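Long-range contacts in Alpha/beta fold hydrolase (Pseudomonas aeruginosa, PDB 6I8W), which acts as a membrane phospholipase A of the alpha/beta hydrolase fold and probably has monoacylglycerol lipase activity as well: residues L251-G255 / I266-R270; V278-E282 / E295-H299; H141-L145 / Y236-E242. All coordinates share one frame; numbering follows the deposited sequence.

Contact 1 (L251-G255 / I266-R270); sequences LLLWG and IEVMR
Met-269 extends from helix 265-269 toward strand 250-255 and lays its terminal methyl against two residues of that strand, Trp-254 and Leu-252. Its CG stands anti to the carbonyl carbon, and a bend at the thioether (chi3 -72°) turns Met-269 CE to within 3.6 Å of CZ3 on the six-membered ring of Trp-254, an oblique approach. Met-269 CE also lies 3.9 Å from Leu-252 CD2, while CD1, the other branch of that leucine, meets CB of Met-269 at 3.9 Å. One leucine fork thus holds both the root and the tip of the methionine chain. Ile-266, one helical turn earlier, fills the angle between the two strand residues: its CG1 packs on Trp-254 CE3 at 3.9 Å and approaches Leu-252 CB at 4.2 Å, and its CD1 runs on to Trp-254 CB, at 3.9 Å. The isoleucine and tryptophan side chains run alongside one another, pointing opposite ways. The indole nitrogen plays no part across this interface; NE1 is hydrogen-bonded to the carbonyl oxygen of Leu-261, which helps fix the rotation of the ring.

The contacts among Leu-252, Trp-254, Ile-266 and Met-269 are buried and apolar, with no hydrogen bond between helix and strand. The packing thins out at Arg-270, the exposed member of the contact. Its backbone N is 4.0 Å from Leu-252 CD1, but the guanidinium end leads away from the strand; the backbone N of Arg-270 donates to Ile-266 O, 2.9 Å away. Further out, Ile-266 also touches Ile-280 on the next strand. Helix 265-269 therefore covers neighbouring parallel strands, 250-255 and 276-281, as the connecting helix of a beta-alpha-beta crossover in the alpha/beta hydrolase fold.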
loop_
_atom_site.group_PDB
_atom_site.type_symbol
_atom_site.label_atom_id
_atom_site.label_comp_id
_atom_site.label_asym_id
_atom_site.label_seq_id
_atom_site.Cartn_x
_atom_site.Cartn_y
_atom_site.Cartn_z
ATOM N N LEU A 251 -1.750 13.407 9.920
ATOM C CA LEU A 251 -1.527 12.386 10.924
ATOM C C LEU A 251 -0.233 11.648 10.609
ATOM O O LEU A 251 -0.049 11.165 9.490
ATOM C CB LEU A 251 -2.698 11.402 10.971
ATOM C CG LEU A 251 -2.502 10.184 11.886
ATOM C CD1 LEU A 251 -2.319 10.613 13.350
ATOM C CD2 LEU A 251 -3.711 9.213 11.751
ATOM N N LEU A 252 0.659 11.585 11.591
ATOM C CA LEU A 252 1.868 10.768 11.510
ATOM C C LEU A 252 1.634 9.530 12.353
ATOM O O LEU A 252 1.540 9.635 13.575
ATOM C CB LEU A 252 3.100 11.546 12.021
ATOM C CG LEU A 252 3.292 12.918 11.391
ATOM C CD1 LEU A 252 4.508 13.644 11.975
ATOM C CD2 LEU A 252 3.411 12.768 9.859
ATOM N N LEU A 253 1.514 8.365 11.721
ATOM C CA LEU A 253 1.250 7.142 12.486
ATOM C C LEU A 253 2.322 6.097 12.194
ATOM O O LEU A 253 2.616 5.820 11.024
ATOM C CB LEU A 253 -0.150 6.587 12.166
ATOM C CG LEU A 253 -0.645 5.380 12.982
ATOM C CD1 LEU A 253 -2.170 5.383 13.181
ATOM C CD2 LEU A 253 -0.195 4.051 12.324
ATOM N N TRP A 254 2.883 5.508 13.254
ATOM C CA TRP A 254 3.993 4.563 13.115
ATOM C C TRP A 254 3.782 3.318 13.953
ATOM O O TRP A 254 3.141 3.378 15.002
ATOM C CB TRP A 254 5.322 5.214 13.535
ATOM C CG TRP A 254 6.399 5.124 12.474
ATOM C CD1 TRP A 254 7.401 4.191 12.392
ATOM C CD2 TRP A 254 6.573 5.999 11.354
ATOM N NE1 TRP A 254 8.183 4.436 11.282
ATOM C CE2 TRP A 254 7.692 5.536 10.628
ATOM C CE3 TRP A 254 5.885 7.124 10.887
ATOM C CZ2 TRP A 254 8.142 6.164 9.467
ATOM C CZ3 TRP A 254 6.330 7.745 9.729
ATOM C CH2 TRP A 254 7.449 7.263 9.034
ATOM N N GLY A 255 4.315 2.194 13.480
ATOM C CA GLY A 255 4.560 1.047 14.342
ATOM C C GLY A 255 5.918 1.268 14.980
ATOM O O GLY A 255 6.883 1.512 14.267
ATOM N N ILE A 266 9.419 10.522 12.602
ATOM C CA ILE A 266 8.399 11.434 13.126
ATOM C C ILE A 266 9.028 12.727 13.658
ATOM O O ILE A 266 8.475 13.813 13.485
ATOM C CB ILE A 266 7.560 10.752 14.227
ATOM C CG1 ILE A 266 6.553 9.792 13.586
ATOM C CG2 ILE A 266 6.781 11.782 15.074
ATOM C CD1 ILE A 266 5.825 8.936 14.580
ATOM N N GLU A 267 10.196 12.612 14.278
ATOM C CA GLU A 267 10.891 13.786 14.810
ATOM C C GLU A 267 11.381 14.708 13.692
ATOM O O GLU A 267 11.500 15.909 13.884
ATOM C CB GLU A 267 12.058 13.365 15.712
ATOM C CG GLU A 267 11.706 12.290 16.741
ATOM C CD GLU A 267 10.611 12.726 17.715
ATOM O OE1 GLU A 267 10.441 13.946 17.939
ATOM O OE2 GLU A 267 9.919 11.844 18.265
ATOM N N VAL A 268 11.651 14.150 12.517
ATOM C CA VAL A 268 12.017 14.978 11.373
ATOM C C VAL A 268 10.786 15.745 10.881
ATOM O O VAL A 268 10.863 16.932 10.600
ATOM C CB VAL A 268 12.597 14.139 10.216
ATOM C CG1 VAL A 268 12.729 14.977 8.948
ATOM C CG2 VAL A 268 13.939 13.534 10.615
ATOM N N MET A 269 9.648 15.063 10.796
ATOM C CA MET A 269 8.472 15.622 10.137
ATOM C C MET A 269 7.647 16.567 10.999
ATOM O O MET A 269 7.039 17.517 10.497
ATOM C CB MET A 269 7.577 14.483 9.640
ATOM C CG MET A 269 8.217 13.675 8.522
ATOM S SD MET A 269 7.052 12.461 7.870
ATOM C CE MET A 269 6.991 11.281 9.215
ATOM N N ARG A 270 7.568 16.258 12.285
ATOM C CA ARG A 270 6.710 17.011 13.191
ATOM C C ARG A 270 6.968 18.538 13.161
ATOM O O ARG A 270 6.023 19.294 12.932
ATOM C CB ARG A 270 6.855 16.440 14.599
ATOM C CG ARG A 270 5.744 16.767 15.525
ATOM C CD ARG A 270 5.861 15.895 16.754
ATOM N NE ARG A 270 5.472 16.624 17.947
ATOM C CZ ARG A 270 5.950 16.372 19.158
ATOM N NH1 ARG A 270 6.845 15.405 19.339
ATOM N NH2 ARG A 270 5.536 17.095 20.184
#

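Contact 2 (V278-E282 / E295-H299)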
loop_
_atom_site.group_PDB
_atom_site.type_symbol
_atom_site.label_atom_id
_atom_site.label_comp_id
_atom_site.label_asym_id
_atom_site.label_seq_id
_atom_site.Cartn_x
_atom_site.Cartn_y
_atom_site.Cartn_z
ATOM N N VAL A 278 0.075 12.894 16.032
ATOM C CA VAL A 278 0.996 11.769 16.116
ATOM C C VAL A 278 0.338 10.566 16.781
ATOM O O VAL A 278 -0.339 10.704 17.799
ATOM C CB VAL A 278 2.278 12.142 16.907
ATOM C CG1 VAL A 278 3.170 10.920 17.097
ATOM C CG2 VAL A 278 3.057 13.277 16.222
ATOM N N VAL A 279 0.523 9.393 16.185
ATOM C CA VAL A 279 0.201 8.134 16.844
ATOM C C VAL A 279 1.367 7.155 16.680
ATOM O O VAL A 279 1.778 6.867 15.567
ATOM C CB VAL A 279 -1.091 7.492 16.287
ATOM C CG1 VAL A 279 -1.267 6.091 16.859
ATOM C CG2 VAL A 279 -2.336 8.381 16.600
ATOM N N ILE A 280 1.903 6.653 17.788
ATOM C CA ILE A 280 2.883 5.574 17.708
ATOM C C ILE A 280 2.287 4.358 18.380
ATOM O O ILE A 280 2.027 4.369 19.586
ATOM C CB ILE A 280 4.233 5.940 18.375
ATOM C CG1 ILE A 280 4.806 7.217 17.757
ATOM C CG2 ILE A 280 5.253 4.788 18.233
ATOM C CD1 ILE A 280 6.096 7.709 18.429
ATOM N N MET A 281 2.073 3.307 17.597
ATOM C CA MET A 281 1.508 2.071 18.121
ATOM C C MET A 281 2.603 1.157 18.651
ATOM O O MET A 281 3.650 1.010 18.024
ATOM C CB MET A 281 0.679 1.373 17.039
ATOM C CG MET A 281 -0.629 2.139 16.757
ATOM S SD MET A 281 -1.524 1.577 15.291
ATOM C CE MET A 281 -1.770 -0.137 15.701
ATOM N N GLU A 282 2.363 0.572 19.822
ATOM C CA GLU A 282 3.378 -0.204 20.530
ATOM C C GLU A 282 3.473 -1.645 20.021
ATOM O O GLU A 282 2.457 -2.268 19.712
ATOM C CB GLU A 282 3.081 -0.227 22.035
ATOM C CG GLU A 282 4.241 -0.749 22.882
ATOM C CD GLU A 282 4.069 -2.211 23.245
ATOM O OE1 GLU A 282 2.929 -2.717 23.142
ATOM O OE2 GLU A 282 5.063 -2.856 23.635
ATOM N N GLU A 295 -7.504 -1.504 15.226
ATOM C CA GLU A 295 -6.836 -0.561 16.109
ATOM C C GLU A 295 -6.309 0.665 15.337
ATOM O O GLU A 295 -6.491 1.809 15.752
ATOM C CB GLU A 295 -5.713 -1.268 16.846
ATOM C CG GLU A 295 -4.849 -0.376 17.683
ATOM C CD GLU A 295 -3.861 -1.179 18.494
ATOM O OE1 GLU A 295 -4.010 -2.424 18.532
ATOM O OE2 GLU A 295 -2.923 -0.572 19.062
ATOM N N THR A 296 -5.657 0.423 14.209
ATOM C CA THR A 296 -5.153 1.502 13.382
ATOM C C THR A 296 -6.304 2.355 12.831
ATOM O O THR A 296 -6.220 3.576 12.806
ATOM C CB THR A 296 -4.299 0.954 12.186
ATOM O OG1 THR A 296 -3.258 0.097 12.681
ATOM C CG2 THR A 296 -3.658 2.108 11.413
ATOM N N ALA A 297 -7.377 1.704 12.398
ATOM C CA ALA A 297 -8.560 2.406 11.873
ATOM C C ALA A 297 -9.220 3.263 12.938
ATOM O O ALA A 297 -9.801 4.300 12.642
ATOM C CB ALA A 297 -9.579 1.408 11.309
ATOM N N GLN A 298 -9.178 2.795 14.178
ATOM C CA GLN A 298 -9.780 3.541 15.281
ATOM C C GLN A 298 -8.987 4.819 15.574
ATOM O O GLN A 298 -9.573 5.866 15.822
ATOM C CB GLN A 298 -9.869 2.679 16.547
ATOM C CG GLN A 298 -11.044 1.714 16.574
ATOM C CD GLN A 298 -11.062 0.879 17.835
ATOM O OE1 GLN A 298 -11.733 1.225 18.809
ATOM N NE2 GLN A 298 -10.311 -0.219 17.834
ATOM N N HIS A 299 -7.653 4.724 15.564
ATOM C CA HIS A 299 -6.806 5.921 15.708
ATOM C C HIS A 299 -7.088 6.903 14.567
ATOM O O HIS A 299 -7.203 8.115 14.768
ATOM C CB HIS A 299 -5.309 5.562 15.709
ATOM C CG HIS A 299 -4.795 5.042 17.016
ATOM N ND1 HIS A 299 -4.883 5.750 18.196
ATOM C CD2 HIS A 299 -4.123 3.901 17.313
ATOM C CE1 HIS A 299 -4.317 5.059 19.170
ATOM N NE2 HIS A 299 -3.838 3.936 18.658
#
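Val-279 sets one methyl squarely on the imidazole of His-299: CG1 sits 3.6 Å from the ring centroid and only 9° off the ring normal, a CH-pi contact over the middle of one face. With CG1 anti to the backbone N (chi1 172°), the second methyl of Val-279, CG2, is left toward the ND1 side of the ring, 4.0 Å from His-299 ND1. Met-281 runs alongside the same imidazole, its CG 4.0 Å from His-299 CD2, and carries on to the start of the segment 295-299. A bend at chi3 (58°) brings Met-281 CE to 3.4 Å from Thr-296 OG1 and 3.6 Å from Glu-295 OE2; the sulfur lies beside the Thr-296 hydroxyl too, and the methyl alone goes on to the carboxylate. This packs helix 293-308 against strand 276-281, the outermost strand at this end of the alpha/beta hydrolase sheet, with the two segments' axes nearly antiparallel and 10.5 Å apart.

Behind this first shell stands Arg-292, outside both segments. Its NE forms a salt bridge with Glu-295 OE1, its carbonyl oxygen accepts from the Thr-296 hydroxyl, and its NH2 reaches Glu-282 O. Leu-253, on the adjacent strand, touches Val-279, Thr-296 and His-299.

Contact 3 (H141-L145 / Y236-E242); sequences HIAAL and YIPLEPE
With CG anti to the backbone N (chi1 -166°), His-141 swings its imidazole out from helix 138-149 toward the loop 236-242; Leu-239 answers with CG anti to its carbonyl carbon, which sets its branched end beside that ring. NE2 of His-141 donates to the carbonyl oxygen of Ile-237 over 2.6 Å. The bond is short but bent, 137° at the hydrogen, although the acceptor lies close to the ring plane and the donor lies in the carbonyl plane. The His-141 ring also turns its edge toward the face of Tyr-236 in an offset edge-to-face pair, centroids 5.7 Å apart and planes at 61°. Leu-239 CG lies 3.6 Å from His-141 CD2, approaching the ring obliquely.

Helix 138-149 follows the probable nucleophile elbow of this alpha/beta hydrolase, a GxSxG turn carrying Ser-137, and His-141 lies near that turn without touching it. The contact ties the helix to the chain that leads from helix 208-234 back to strand 250-255.

One turn along the helix the interface is apolar. Leu-239 CD2 packs against both Ala-144 CB and Leu-145 CD2, each 3.8 Å away. Leu-145 spreads its two branches, CD1 meeting Ile-237 CD1 at 4.1 Å and CD2 reaching Glu-242 CG at 3.9 Å. Glu-242 OE1 forms a salt bridge with Lys-245.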
loop_
_atom_site.group_PDB
_atom_site.type_symbol
_atom_site.label_atom_id
_atom_site.label_comp_id
_atom_site.label_asym_id
_atom_site.label_seq_id
_atom_site.Cartn_x
_atom_site.Cartn_y
_atom_site.Cartn_z
ATOM N N HIS A 141 4.754 8.450 0.894
ATOM C CA HIS A 141 5.668 9.377 0.227
ATOM C C HIS A 141 4.909 10.105 -0.892
ATOM O O HIS A 141 4.957 11.333 -1.010
ATOM C CB HIS A 141 6.885 8.618 -0.324
ATOM C CG HIS A 141 8.027 9.499 -0.737
ATOM N ND1 HIS A 141 9.255 8.996 -1.116
ATOM C CD2 HIS A 141 8.131 10.847 -0.820
ATOM C CE1 HIS A 141 10.067 9.999 -1.417
ATOM N NE2 HIS A 141 9.408 11.131 -1.250
ATOM N N ILE A 142 4.187 9.323 -1.688
ATOM C CA ILE A 142 3.338 9.822 -2.768
ATOM C C ILE A 142 2.190 10.719 -2.258
ATOM O O ILE A 142 1.920 11.780 -2.822
ATOM C CB ILE A 142 2.744 8.630 -3.558
ATOM C CG1 ILE A 142 3.848 7.919 -4.365
ATOM C CG2 ILE A 142 1.582 9.076 -4.449
ATOM C CD1 ILE A 142 3.451 6.494 -4.809
ATOM N N ALA A 143 1.511 10.284 -1.199
ATOM C CA ALA A 143 0.404 11.060 -0.629
ATOM C C ALA A 143 0.875 12.423 -0.133
ATOM O O ALA A 143 0.184 13.426 -0.289
ATOM C CB ALA A 143 -0.249 10.307 0.516
ATOM N N ALA A 144 2.041 12.455 0.498
ATOM C CA ALA A 144 2.559 13.725 1.000
ATOM C C ALA A 144 2.794 14.704 -0.153
ATOM O O ALA A 144 2.485 15.887 -0.031
ATOM C CB ALA A 144 3.840 13.512 1.792
ATOM N N LEU A 145 3.307 14.213 -1.281
ATOM C CA LEU A 145 3.566 15.102 -2.421
ATOM C C LEU A 145 2.266 15.612 -3.045
ATOM O O LEU A 145 2.179 16.765 -3.455
ATOM C CB LEU A 145 4.419 14.409 -3.486
ATOM C CG LEU A 145 5.871 14.175 -3.081
ATOM C CD1 LEU A 145 6.590 13.371 -4.162
ATOM C CD2 LEU A 145 6.587 15.501 -2.797
ATOM N N TYR A 236 14.808 9.735 -6.145
ATOM C CA TYR A 236 14.294 10.008 -4.808
ATOM C C TYR A 236 13.957 11.481 -4.640
ATOM O O TYR A 236 14.727 12.337 -5.027
ATOM C CB TYR A 236 15.325 9.569 -3.769
ATOM C CG TYR A 236 14.959 9.836 -2.325
ATOM C CD1 TYR A 236 14.134 8.963 -1.632
ATOM C CD2 TYR A 236 15.486 10.932 -1.641
ATOM C CE1 TYR A 236 13.811 9.185 -0.305
ATOM C CE2 TYR A 236 15.171 11.162 -0.311
ATOM C CZ TYR A 236 14.324 10.280 0.348
ATOM O OH TYR A 236 14.002 10.476 1.669
ATOM N N ILE A 237 12.793 11.770 -4.071
ATOM C CA ILE A 237 12.409 13.149 -3.780
ATOM C C ILE A 237 12.294 13.358 -2.273
ATOM O O ILE A 237 11.398 12.805 -1.634
ATOM C CB ILE A 237 11.069 13.523 -4.450
ATOM C CG1 ILE A 237 11.154 13.337 -5.971
ATOM C CG2 ILE A 237 10.669 14.942 -4.089
ATOM C CD1 ILE A 237 9.832 13.561 -6.694
ATOM N N PRO A 238 13.211 14.148 -1.697
ATOM C CA PRO A 238 13.149 14.420 -0.257
ATOM C C PRO A 238 11.867 15.147 0.126
ATOM O O PRO A 238 11.461 16.082 -0.561
ATOM C CB PRO A 238 14.377 15.301 -0.009
ATOM C CG PRO A 238 14.730 15.866 -1.355
ATOM C CD PRO A 238 14.345 14.827 -2.352
ATOM N N LEU A 239 11.228 14.717 1.207
ATOM C CA LEU A 239 10.024 15.382 1.685
ATOM C C LEU A 239 10.299 16.609 2.558
ATOM O O LEU A 239 9.435 17.478 2.690
ATOM C CB LEU A 239 9.162 14.410 2.481
ATOM C CG LEU A 239 8.347 13.409 1.674
ATOM C CD1 LEU A 239 7.524 12.563 2.625
ATOM C CD2 LEU A 239 7.457 14.140 0.674
ATOM N N GLU A 240 11.481 16.666 3.170
ATOM C CA GLU A 240 11.791 17.738 4.118
ATOM C C GLU A 240 11.501 19.145 3.554
ATOM O O GLU A 240 10.928 19.969 4.257
ATOM C CB GLU A 240 13.243 17.639 4.600
ATOM C CG GLU A 240 13.510 16.477 5.555
ATOM C CD GLU A 240 13.894 15.182 4.841
ATOM O OE1 GLU A 240 13.712 15.086 3.604
ATOM O OE2 GLU A 240 14.395 14.260 5.522
ATOM N N PRO A 241 11.882 19.427 2.288
ATOM C CA PRO A 241 11.511 20.756 1.775
ATOM C C PRO A 241 10.026 20.905 1.393
ATOM O O PRO A 241 9.595 22.020 1.116
ATOM C CB PRO A 241 12.389 20.908 0.521
ATOM C CG PRO A 241 13.427 19.825 0.612
ATOM C CD PRO A 241 12.741 18.708 1.328
ATOM N N GLU A 242 9.273 19.810 1.330
ATOM C CA GLU A 242 7.895 19.866 0.835
ATOM C C GLU A 242 6.845 19.928 1.944
ATOM O O GLU A 242 5.799 20.561 1.781
ATOM C CB GLU A 242 7.603 18.656 -0.076
ATOM C CG GLU A 242 8.655 18.402 -1.182
ATOM C CD GLU A 242 8.925 19.624 -2.052
ATOM O OE1 GLU A 242 7.974 20.390 -2.317
ATOM O OE2 GLU A 242 10.089 19.803 -2.496
#

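How the contacts relate
Contacts 1 and 2 lie at the end of one sheet, where strands 250-255 and 276-281 are neighbours, joined by probable hydrogen bonds from Val-279 N to Leu-252 O and from Met-281 N to Trp-254 O, each 2.8 Å. Their centres are about 12 Å apart. Contact 3 lies about 14 Å from contact 1, centre to centre, and touches it where Glu-240 CG meets Val-268 CG1 at 3.8 Å; contacts 2 and 3 do not touch, their nearest atoms being about 14 Å apart. Trp-254 touches the presumed Ser-His-Asp triad (Ser-137, His-286, Asp-258). The side chains of Trp-254 and His-141 each come to about 11 Å from the bound myristic acid.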